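Putative sugar binding protein (Geobacillus stearothermophilus, PDB 6GUQ) binds monosaccharides such as galactose and glucose in the cleft between its two lobes, and is probably the solute-binding component of a sugar transporter. Local coordinates at residues A[161-166]-A[190-195]; A[42-47]-A[245-250]; A[203-208]-A[233-238]; A[115-120]-A[128-133]. One frame throughout, in Å; residues are numbered along the deposited sequence.

Contacts 1, 2 and 4 all border the glucose in the cleft, whereas the centre of contact 3 lies about 23 Å from the centre of the chain, on the surface. Contacts 2 and 4 meet where Tyr44 OH makes a weak hydrogen bond to Asp119 OD2 (2.7 Å), joining two residues that both touch the sugar. Contact 1 reaches contact 2 by packing, with Ile195 CD1 3.9 Å from Asn42 ND2, and it touches contact 4 through Ala166 CB and Thr120 CG2. Contact 3 is tied to contact 1 by the helix that follows strand 185-192, Lys203 NZ lying 3.2 Å from Glu192 O, while its nearest atoms stay about 20 Å from contact 4.

Contact 1: residues A[161-166]-A[190-195]; sequences GSLTAA and IEESHI. With BGC (beta-D-glucopyranose), chain B.
Residues 161-163 run at 131° to the direction of residues 190-195, and the CA atoms of Gly161 and Ile195 come within 4.9 Å. A weak, bent hydrogen bond from His194 N to Gly161 O (2.9 Å) joins the two backbones. Glycine suits this place because the CG2 methyl of Ile195 packs directly on its CA at 3.8 Å, and a CB here would lie tight against that methyl; the same methyl touches C6 of the bound glucose at 3.6 Å, and so links the loop to the sugar pocket. Farther out, the extended side chain of Glu192 (chi2 164°) crosses that of Leu163 at about a right angle. This shape carries OE2 to Leu163 N, 3.3 Å away, where the N-H arrives on the anti side of the carboxylate and 34° out of its plane. Leu163 CD1 lies against Glu192 CD, so the leucine's hydrocarbon runs along the carboxylate beside its bond. Serine is apt at 162: Ser162 OG accepts from Thr164 N and from Ala165 N, an ST turn and ST motif in one that shape the chain just before helix 166-179. Ser193 OG is hydrogen-bonded to Asp224. The contact thus joins the loop after strand 154-160 to the end of the adjacent edge strand 185-192, with helix 197-210 packed against Glu191 and Ser193.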
# COMPACT_ATOMS: atom_id res chain seq x y z
N GLY A 161 -2.64 6.31 5.06
CA GLY A 161 -3.47 6.62 3.91
C GLY A 161 -4.91 6.90 4.28
O GLY A 161 -5.51 7.87 3.81
N SER A 162 -5.46 6.07 5.14
CA SER A 162 -6.80 6.23 5.62
C SER A 162 -7.07 5.36 6.83
O SER A 162 -6.36 4.46 7.07
CB SER A 162 -7.80 5.97 4.52
OG SER A 162 -8.32 4.69 4.61
N LEU A 163 -8.11 5.63 7.58
CA LEU A 163 -8.40 4.82 8.75
C LEU A 163 -9.36 3.67 8.45
O LEU A 163 -9.63 2.86 9.34
CB LEU A 163 -9.00 5.70 9.85
CG LEU A 163 -8.09 6.76 10.48
CD1 LEU A 163 -8.94 7.79 11.20
CD2 LEU A 163 -7.08 6.14 11.43
N THR A 164 -9.88 3.60 7.22
CA THR A 164 -10.85 2.60 6.82
C THR A 164 -10.29 1.59 5.82
O THR A 164 -10.86 0.51 5.69
CB THR A 164 -12.08 3.29 6.19
OG1 THR A 164 -11.65 4.15 5.12
CG2 THR A 164 -12.83 4.12 7.22
N ALA A 165 -9.22 1.93 5.12
CA ALA A 165 -8.58 0.98 4.22
C ALA A 165 -7.94 -0.15 5.02
O ALA A 165 -7.32 0.08 6.07
CB ALA A 165 -7.54 1.70 3.35
N ALA A 166 -8.11 -1.38 4.52
CA ALA A 166 -7.78 -2.56 5.31
C ALA A 166 -6.27 -2.76 5.42
O ALA A 166 -5.78 -3.21 6.46
CB ALA A 166 -8.44 -3.80 4.69
N ILE A 190 -2.17 10.04 15.13
CA ILE A 190 -2.39 9.30 13.89
C ILE A 190 -3.29 10.17 13.01
O ILE A 190 -4.38 10.58 13.44
CB ILE A 190 -3.04 7.92 14.14
CG1 ILE A 190 -2.32 7.19 15.29
CG2 ILE A 190 -3.02 7.05 12.87
CD1 ILE A 190 -2.70 5.70 15.45
N GLU A 191 -2.87 10.48 11.80
CA GLU A 191 -3.67 11.29 10.93
C GLU A 191 -3.69 10.70 9.57
O GLU A 191 -2.80 10.01 9.21
CB GLU A 191 -3.10 12.69 10.83
CG GLU A 191 -3.05 13.45 12.12
CD GLU A 191 -4.39 13.95 12.54
OE1 GLU A 191 -5.23 14.25 11.69
OE2 GLU A 191 -4.61 14.05 13.74
N GLU A 192 -4.70 11.05 8.80
CA GLU A 192 -4.90 10.56 7.44
C GLU A 192 -4.42 11.46 6.34
O GLU A 192 -4.61 12.62 6.41
CB GLU A 192 -6.37 10.38 7.20
CG GLU A 192 -7.03 9.37 8.09
CD GLU A 192 -8.52 9.50 8.07
OE1 GLU A 192 -9.01 10.42 8.69
OE2 GLU A 192 -9.18 8.71 7.43
N SER A 193 -3.88 10.89 5.29
CA SER A 193 -3.36 11.65 4.18
C SER A 193 -4.13 11.48 2.90
O SER A 193 -3.86 12.12 1.93
CB SER A 193 -1.94 11.22 3.92
OG SER A 193 -1.85 9.90 3.49
N HIS A 194 -5.08 10.60 2.91
CA HIS A 194 -5.84 10.29 1.69
C HIS A 194 -4.92 10.09 0.49
O HIS A 194 -5.26 10.42 -0.64
CB HIS A 194 -6.88 11.37 1.42
CG HIS A 194 -7.89 11.50 2.52
ND1 HIS A 194 -7.89 12.55 3.42
CD2 HIS A 194 -8.91 10.68 2.89
CE1 HIS A 194 -8.88 12.38 4.29
NE2 HIS A 194 -9.51 11.25 3.99
N ILE A 195 -3.73 9.54 0.77
CA ILE A 195 -2.67 9.15 -0.17
C ILE A 195 -2.29 10.23 -1.19
O ILE A 195 -1.99 9.94 -2.35
CB ILE A 195 -3.02 7.81 -0.88
CG1 ILE A 195 -4.24 7.89 -1.80
CG2 ILE A 195 -3.22 6.67 0.15
CD1 ILE A 195 -4.17 6.92 -2.93
C2 BGC B . -0.19 0.94 -1.00
C3 BGC B . -1.30 1.22 -1.96
C4 BGC B . -1.67 2.67 -1.87
C5 BGC B . -0.50 3.56 -2.21
C6 BGC B . -0.93 4.98 -1.99
C1 BGC B . 1.01 1.86 -1.21
O1 BGC B . 1.83 1.75 -0.13
O2 BGC B . 0.30 -0.41 -1.08
O3 BGC B . -2.47 0.52 -1.51
O4 BGC B . -2.71 3.01 -2.78
O5 BGC B . 0.63 3.29 -1.31
O6 BGC B . 0.06 5.82 -2.50

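Contact 2: residues A[42-47]-A[245-250]; sequences NDYWRL and GFDTLP. With BGC (beta-D-glucopyranose), chain B.
Asp247, whose carboxylate borders the ring of Tyr44, takes the shortest polar bond here: the anomeric hydroxyl O1 of the glucose donates to OD2 at 2.6 Å. The other oxygen, OD1, accepts from Gln267 NE2 and also lies 3.4 Å from Tyr44 CE2, with ring and carboxylate planes 49° apart. Both oxygens are therefore occupied, which should fix the rotation of the group. Tyr44 CG stands anti to its backbone nitrogen (chi1 166°), and this brings one ring face beneath the sugar. C1 sits 3.9 Å above the ring centre, a CH-pi contact for which a flat aromatic is well suited. Asn42 does two jobs: OD1 caps the helix by accepting from Tyr44 N at 2.9 Å and weakly from Trp45 N, while ND2 donates to the sugar O6 at 3.0 Å. Trp45 presents its indole edge, NE1 giving a hydrogen bond to O4 (3.1 Å). Away from the sugar, both methyls of Leu249 press on Asp43 CB from one side, each 3.8 Å from it, and CD2 also approaches Leu47 CD1. Asp43 itself turns its acid to a salt bridge with Arg197. Helix 43-59 and strand 242-246 belong to different lobes, and their meeting across a sugar packed on one aromatic face and held by polar side chains is characteristic of the two-lobed periplasmic sugar-binding protein fold with ligand in its cleft.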
# COMPACT_ATOMS: atom_id res chain seq x y z
N ASN A 42 -1.84 7.51 -9.53
CA ASN A 42 -0.93 7.34 -8.41
C ASN A 42 0.36 6.62 -8.84
O ASN A 42 0.31 5.62 -9.56
CB ASN A 42 -1.63 6.58 -7.29
CG ASN A 42 -0.73 6.32 -6.09
OD1 ASN A 42 0.14 5.45 -6.14
ND2 ASN A 42 -0.93 7.09 -5.02
N ASP A 43 1.51 7.15 -8.40
CA ASP A 43 2.82 6.70 -8.88
C ASP A 43 3.05 5.21 -8.63
O ASP A 43 3.64 4.51 -9.47
CB ASP A 43 3.94 7.49 -8.20
CG ASP A 43 3.87 9.00 -8.46
OD1 ASP A 43 3.04 9.70 -7.82
OD2 ASP A 43 4.69 9.49 -9.28
N TYR A 44 2.65 4.72 -7.45
CA TYR A 44 2.84 3.31 -7.10
C TYR A 44 2.01 2.39 -8.00
O TYR A 44 2.52 1.38 -8.51
CB TYR A 44 2.49 3.12 -5.61
CG TYR A 44 2.31 1.69 -5.12
CD1 TYR A 44 1.08 1.04 -5.27
CD2 TYR A 44 3.34 1.00 -4.48
CE1 TYR A 44 0.90 -0.26 -4.82
CE2 TYR A 44 3.16 -0.31 -4.03
CZ TYR A 44 1.94 -0.93 -4.21
OH TYR A 44 1.73 -2.22 -3.77
N TRP A 45 0.75 2.75 -8.24
CA TRP A 45 -0.12 1.95 -9.09
C TRP A 45 0.37 1.91 -10.53
O TRP A 45 0.14 0.92 -11.23
CB TRP A 45 -1.55 2.49 -9.00
CG TRP A 45 -2.14 2.01 -7.75
CD1 TRP A 45 -2.36 2.73 -6.61
CD2 TRP A 45 -2.54 0.66 -7.46
NE1 TRP A 45 -2.90 1.91 -5.63
CE2 TRP A 45 -3.02 0.64 -6.13
CE3 TRP A 45 -2.55 -0.52 -8.19
CZ2 TRP A 45 -3.50 -0.51 -5.53
CZ3 TRP A 45 -3.03 -1.67 -7.60
CH2 TRP A 45 -3.50 -1.66 -6.28
N ARG A 46 1.06 2.96 -10.99
CA ARG A 46 1.65 2.91 -12.32
C ARG A 46 2.69 1.81 -12.43
O ARG A 46 2.88 1.23 -13.51
CB ARG A 46 2.25 4.27 -12.69
CG ARG A 46 1.20 5.34 -12.92
CD ARG A 46 0.15 4.88 -13.92
NE ARG A 46 -0.76 5.96 -14.31
CZ ARG A 46 -1.65 5.86 -15.30
NH1 ARG A 46 -1.74 4.74 -16.01
NH2 ARG A 46 -2.44 6.88 -15.60
N LEU A 47 3.38 1.50 -11.33
CA LEU A 47 4.31 0.37 -11.35
C LEU A 47 3.55 -0.96 -11.42
O LEU A 47 3.96 -1.88 -12.13
CB LEU A 47 5.23 0.42 -10.13
CG LEU A 47 6.33 1.48 -10.20
CD1 LEU A 47 6.86 1.79 -8.80
CD2 LEU A 47 7.46 1.02 -11.13
N GLY A 245 9.14 5.43 6.14
CA GLY A 245 7.94 5.38 5.32
C GLY A 245 7.78 4.08 4.57
O GLY A 245 8.37 3.06 4.95
N PHE A 246 6.99 4.10 3.50
CA PHE A 246 6.70 2.91 2.70
C PHE A 246 7.16 3.12 1.26
O PHE A 246 7.21 4.25 0.76
CB PHE A 246 5.19 2.58 2.70
CG PHE A 246 4.84 1.38 3.53
CD1 PHE A 246 4.82 1.46 4.92
CD2 PHE A 246 4.51 0.16 2.92
CE1 PHE A 246 4.49 0.34 5.69
CE2 PHE A 246 4.18 -0.97 3.68
CZ PHE A 246 4.17 -0.88 5.07
N ASP A 247 7.51 2.01 0.62
CA ASP A 247 7.78 1.93 -0.81
C ASP A 247 9.04 2.68 -1.24
O ASP A 247 9.72 3.29 -0.41
CB ASP A 247 6.55 2.41 -1.59
CG ASP A 247 5.32 1.56 -1.29
OD1 ASP A 247 5.38 0.31 -1.53
OD2 ASP A 247 4.30 2.12 -0.80
N THR A 248 9.35 2.62 -2.54
CA THR A 248 10.64 3.04 -3.07
C THR A 248 10.48 3.95 -4.28
O THR A 248 11.32 3.93 -5.19
CB THR A 248 11.48 1.82 -3.43
OG1 THR A 248 10.73 0.97 -4.30
CG2 THR A 248 11.89 1.02 -2.16
N LEU A 249 9.42 4.75 -4.33
CA LEU A 249 9.26 5.78 -5.35
C LEU A 249 10.52 6.64 -5.43
O LEU A 249 11.21 6.79 -4.41
CB LEU A 249 8.04 6.66 -5.04
CG LEU A 249 6.67 6.00 -5.07
CD1 LEU A 249 5.57 7.03 -4.82
CD2 LEU A 249 6.49 5.32 -6.41
N PRO A 250 10.83 7.23 -6.59
CA PRO A 250 12.12 7.94 -6.74
C PRO A 250 12.43 8.95 -5.64
O PRO A 250 13.56 8.97 -5.11
CB PRO A 250 11.96 8.63 -8.10
CG PRO A 250 11.05 7.73 -8.86
CD PRO A 250 10.07 7.18 -7.85
C2 BGC B . -0.19 0.94 -1.00
C3 BGC B . -1.30 1.22 -1.96
C4 BGC B . -1.67 2.67 -1.87
C5 BGC B . -0.50 3.56 -2.21
C6 BGC B . -0.93 4.98 -1.99
C1 BGC B . 1.01 1.86 -1.21
O1 BGC B . 1.83 1.75 -0.13
O2 BGC B . 0.30 -0.41 -1.08
O3 BGC B . -2.47 0.52 -1.51
O4 BGC B . -2.71 3.01 -2.78
O5 BGC B . 0.63 3.29 -1.31
O6 BGC B . 0.06 5.82 -2.50

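Contact 3: residues A[203-208]-A[233-238]; sequences KAYTIL and EQFHRE
Tyr205 and Leu208, one helical turn apart on helix 197-210, meet Gln234, Phe235 and Arg237 where helix 224-234 ends in a Schellman motif. His236 adopts positive phi (51°) there, and the bend lets residues on both sides of it, Phe235 and Arg237, reach back to the same helix. No hydrogen bond crosses between the segments; the contact is packing alone, made by an aromatic pair, aliphatic groups and a guanidinium face laid on a methyl. The aromatic part is the pair Tyr205 and Phe235. Their ring centroids lie 5.5 Å apart with planes at 79°, an oblique meeting in which Phe235 CZ comes to 3.6 Å from Tyr205 CE1. Tyrosine suits a partly exposed position, since its ring can pack while OH reaches outward; here OH passes Gln234 CG at 3.7 Å, so glutamine contributes the aliphatic part of its chain. The aliphatic part rests on Leu208, which is buried and sends its two methyls to different partners. CD1 meets the edge of the Phe235 ring, 4.0 Å from CD2 of that ring. Arginine fits the remaining place because its flat cationic end can be satisfied at its nitrogens while a face packs against hydrocarbon: NH2 donates to Val214 O and NH1 to Thr241 OG1, and Leu208 CD2 sits over the centre of the guanidinium, 3.4 Å from Arg237 CZ.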
# COMPACT_ATOMS: atom_id res chain seq x y z
N LYS A 203 -0.80 17.38 7.21
CA LYS A 203 -0.94 16.71 8.50
C LYS A 203 0.34 16.76 9.31
O LYS A 203 0.29 16.76 10.54
CB LYS A 203 -1.37 15.25 8.30
CG LYS A 203 -2.78 15.10 7.74
CD LYS A 203 -3.76 15.97 8.53
CE LYS A 203 -5.04 16.22 7.74
NZ LYS A 203 -6.04 15.11 7.89
N ALA A 204 1.49 16.79 8.64
CA ALA A 204 2.74 16.93 9.37
C ALA A 204 2.90 18.34 9.95
O ALA A 204 3.44 18.50 11.05
CB ALA A 204 3.91 16.57 8.46
N TYR A 205 2.44 19.37 9.22
CA TYR A 205 2.41 20.72 9.81
C TYR A 205 1.57 20.74 11.08
O TYR A 205 1.95 21.36 12.07
CB TYR A 205 1.88 21.77 8.82
CG TYR A 205 2.92 22.35 7.88
CD1 TYR A 205 3.87 23.27 8.33
CD2 TYR A 205 2.95 21.99 6.54
CE1 TYR A 205 4.84 23.80 7.46
CE2 TYR A 205 3.90 22.51 5.67
CZ TYR A 205 4.84 23.41 6.13
OH TYR A 205 5.78 23.90 5.23
N THR A 206 0.43 20.04 11.06
CA THR A 206 -0.50 20.07 12.19
C THR A 206 0.05 19.32 13.39
O THR A 206 -0.04 19.80 14.53
CB THR A 206 -1.83 19.47 11.75
OG1 THR A 206 -2.41 20.31 10.74
CG2 THR A 206 -2.76 19.27 12.95
N ILE A 207 0.59 18.12 13.16
CA ILE A 207 1.13 17.31 14.25
C ILE A 207 2.29 18.03 14.94
O ILE A 207 2.40 18.01 16.18
CB ILE A 207 1.58 15.94 13.71
CG1 ILE A 207 0.38 15.01 13.55
CG2 ILE A 207 2.70 15.34 14.59
CD1 ILE A 207 0.66 13.82 12.69
N LEU A 208 3.17 18.65 14.16
CA LEU A 208 4.37 19.27 14.71
C LEU A 208 4.02 20.51 15.54
O LEU A 208 4.59 20.72 16.62
CB LEU A 208 5.31 19.66 13.59
CG LEU A 208 6.15 18.50 13.09
CD1 LEU A 208 6.98 18.92 11.88
CD2 LEU A 208 7.03 18.05 14.24
N GLU A 233 12.12 19.23 6.28
CA GLU A 233 13.19 20.01 5.66
C GLU A 233 12.91 21.50 5.73
O GLU A 233 13.85 22.29 5.88
CB GLU A 233 13.40 19.55 4.21
CG GLU A 233 14.41 18.40 4.11
CD GLU A 233 14.83 18.05 2.68
OE1 GLU A 233 15.70 17.16 2.56
OE2 GLU A 233 14.32 18.63 1.70
N GLN A 234 11.64 21.91 5.63
CA GLN A 234 11.26 23.31 5.74
C GLN A 234 11.58 23.88 7.12
O GLN A 234 12.01 25.03 7.24
CB GLN A 234 9.78 23.48 5.42
CG GLN A 234 9.33 24.92 5.20
CD GLN A 234 9.71 25.47 3.81
OE1 GLN A 234 9.05 25.17 2.81
NE2 GLN A 234 10.77 26.26 3.75
N PHE A 235 11.39 23.08 8.17
CA PHE A 235 11.66 23.50 9.54
C PHE A 235 13.10 23.23 9.99
O PHE A 235 13.42 23.45 11.16
CB PHE A 235 10.71 22.79 10.50
CG PHE A 235 9.31 23.32 10.48
CD1 PHE A 235 9.06 24.67 10.43
CD2 PHE A 235 8.24 22.45 10.54
CE1 PHE A 235 7.77 25.15 10.42
CE2 PHE A 235 6.93 22.93 10.53
CZ PHE A 235 6.70 24.28 10.46
N HIS A 236 13.97 22.74 9.10
CA HIS A 236 15.34 22.38 9.47
C HIS A 236 15.38 21.46 10.69
O HIS A 236 16.24 21.57 11.56
CB HIS A 236 16.19 23.63 9.69
CG HIS A 236 16.47 24.38 8.42
ND1 HIS A 236 15.49 25.03 7.71
CD2 HIS A 236 17.61 24.51 7.71
CE1 HIS A 236 16.02 25.57 6.62
NE2 HIS A 236 17.31 25.26 6.60
N ARG A 237 14.42 20.54 10.74
CA ARG A 237 14.24 19.60 11.83
C ARG A 237 14.88 18.25 11.56
O ARG A 237 14.67 17.32 12.33
CB ARG A 237 12.75 19.42 12.11
CG ARG A 237 12.27 19.78 13.49
CD ARG A 237 10.76 19.59 13.56
NE ARG A 237 10.25 19.43 14.93
CZ ARG A 237 10.12 18.27 15.56
NH1 ARG A 237 10.48 17.13 14.96
NH2 ARG A 237 9.63 18.24 16.80
N GLU A 238 15.67 18.13 10.48
CA GLU A 238 16.15 16.82 10.04
C GLU A 238 16.94 16.10 11.13
O GLU A 238 16.88 14.86 11.23
CB GLU A 238 17.02 16.95 8.80
CG GLU A 238 16.32 17.63 7.65
CD GLU A 238 16.99 18.94 7.28
OE1 GLU A 238 17.47 19.06 6.13
OE2 GLU A 238 17.03 19.82 8.18

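Contact 4: residues A[115-120]-A[128-133]; sequences VVTIDT and VAYVGT. With BGC (beta-D-glucopyranose), chain B.
Asp119 forms a classic gamma turn (phi 74°), Thr120 N bonding back to Ile118 O at 2.6 Å, yet Asp119 N still bonds to Val131 O at 3.1 Å. This is the last rung of a parallel pairing in which Thr117 uses both backbone groups, its N donating to Ala129 O (2.9 Å) and its O accepting from Val131 N (3.0 Å). The ring edge of Tyr130 meets Thr117 OG1, which is itself hydrogen-bonded to Asp121, and its OH stands 2.9 Å from Asp119 O. Glycine is apt at 132, where a CB would run into Tyr130 OH and Asp119 N; its N lies over one face of the same ring. A water bridges the two segments, donating to Asp119 O at 2.7 Å and accepting from Thr133 N. The turned backbone, with Asp119 CG anti to its own N (chi1 172°), directs the carboxylate into the cleft. Glucose O3 donates to OD1 (2.8 Å) and O2 to OD2 (2.7 Å), while Thr120 OG1 also donates to OD1. A carboxylate that takes the adjacent hydroxyls O2 and O3, one on each oxygen, and is steadied by Thr120 should help set the orientation of the sugar.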
# COMPACT_ATOMS: atom_id res chain seq x y z
N VAL A 115 -12.53 -13.33 -9.09
CA VAL A 115 -11.84 -12.15 -8.58
C VAL A 115 -10.51 -12.56 -7.96
O VAL A 115 -10.46 -13.49 -7.15
CB VAL A 115 -12.71 -11.39 -7.56
CG1 VAL A 115 -12.03 -10.09 -7.17
CG2 VAL A 115 -14.09 -11.14 -8.15
N VAL A 116 -9.45 -11.86 -8.34
CA VAL A 116 -8.15 -11.95 -7.66
C VAL A 116 -7.91 -10.62 -6.95
O VAL A 116 -7.90 -9.57 -7.59
CB VAL A 116 -7.02 -12.26 -8.65
CG1 VAL A 116 -5.66 -11.97 -8.02
CG2 VAL A 116 -7.09 -13.70 -9.15
N THR A 117 -7.74 -10.67 -5.63
CA THR A 117 -7.36 -9.47 -4.90
C THR A 117 -5.87 -9.17 -5.08
O THR A 117 -5.04 -10.09 -5.22
CB THR A 117 -7.67 -9.59 -3.40
OG1 THR A 117 -7.10 -10.78 -2.86
CG2 THR A 117 -9.16 -9.57 -3.15
N ILE A 118 -5.54 -7.88 -5.09
CA ILE A 118 -4.17 -7.40 -5.28
C ILE A 118 -3.91 -6.30 -4.26
O ILE A 118 -4.79 -5.48 -3.98
CB ILE A 118 -3.94 -6.90 -6.73
CG1 ILE A 118 -2.46 -6.66 -6.99
CG2 ILE A 118 -4.71 -5.62 -7.04
CD1 ILE A 118 -2.15 -6.47 -8.48
N ASP A 119 -2.71 -6.34 -3.65
CA ASP A 119 -2.17 -5.26 -2.80
C ASP A 119 -2.86 -5.18 -1.44
O ASP A 119 -2.20 -5.01 -0.40
CB ASP A 119 -2.27 -3.92 -3.57
CG ASP A 119 -1.93 -2.70 -2.71
OD1 ASP A 119 -2.85 -2.19 -2.03
OD2 ASP A 119 -0.76 -2.26 -2.74
N THR A 120 -4.18 -5.32 -1.42
CA THR A 120 -4.97 -5.33 -0.19
C THR A 120 -5.98 -6.46 -0.29
O THR A 120 -6.79 -6.49 -1.23
CB THR A 120 -5.69 -3.99 -0.00
OG1 THR A 120 -4.75 -2.91 -0.12
CG2 THR A 120 -6.38 -3.93 1.35
N VAL A 128 -10.81 -15.68 -5.42
CA VAL A 128 -10.15 -16.98 -5.55
C VAL A 128 -8.77 -16.95 -4.91
O VAL A 128 -8.37 -17.91 -4.24
CB VAL A 128 -10.09 -17.39 -7.03
CG1 VAL A 128 -9.39 -18.76 -7.18
CG2 VAL A 128 -11.48 -17.40 -7.63
N ALA A 129 -8.02 -15.87 -5.11
CA ALA A 129 -6.67 -15.78 -4.57
C ALA A 129 -6.27 -14.32 -4.36
O ALA A 129 -6.87 -13.40 -4.93
CB ALA A 129 -5.65 -16.47 -5.49
N TYR A 130 -5.24 -14.14 -3.53
CA TYR A 130 -4.64 -12.85 -3.21
C TYR A 130 -3.17 -12.85 -3.64
O TYR A 130 -2.43 -13.79 -3.32
CB TYR A 130 -4.75 -12.57 -1.70
CG TYR A 130 -3.99 -11.34 -1.26
CD1 TYR A 130 -4.27 -10.09 -1.81
CD2 TYR A 130 -2.99 -11.42 -0.29
CE1 TYR A 130 -3.59 -8.96 -1.41
CE2 TYR A 130 -2.28 -10.28 0.10
CZ TYR A 130 -2.60 -9.06 -0.46
OH TYR A 130 -1.93 -7.92 -0.10
N VAL A 131 -2.76 -11.81 -4.37
CA VAL A 131 -1.34 -11.51 -4.60
C VAL A 131 -1.05 -10.11 -4.07
O VAL A 131 -1.59 -9.12 -4.58
CB VAL A 131 -0.96 -11.61 -6.09
CG1 VAL A 131 0.53 -11.35 -6.26
CG2 VAL A 131 -1.32 -12.97 -6.64
N GLY A 132 -0.21 -10.03 -3.05
CA GLY A 132 0.15 -8.76 -2.45
C GLY A 132 0.95 -8.97 -1.19
O GLY A 132 1.18 -10.11 -0.75
N THR A 133 1.37 -7.86 -0.61
CA THR A 133 2.18 -7.87 0.60
C THR A 133 1.39 -8.44 1.77
O THR A 133 0.17 -8.28 1.86
CB THR A 133 2.64 -6.44 0.95
OG1 THR A 133 3.21 -5.83 -0.21
CG2 THR A 133 3.65 -6.45 2.10
C2 BGC B . -0.19 0.94 -1.00
C3 BGC B . -1.30 1.22 -1.96
C4 BGC B . -1.67 2.67 -1.87
C5 BGC B . -0.50 3.56 -2.21
C6 BGC B . -0.93 4.98 -1.99
C1 BGC B . 1.01 1.86 -1.21
O1 BGC B . 1.83 1.75 -0.13
O2 BGC B . 0.30 -0.41 -1.08
O3 BGC B . -2.47 0.52 -1.51
O4 BGC B . -2.71 3.01 -2.78
O5 BGC B . 0.63 3.29 -1.31
O6 BGC B . 0.06 5.82 -2.50
O HOH W 1 0.43 -4.98 -0.74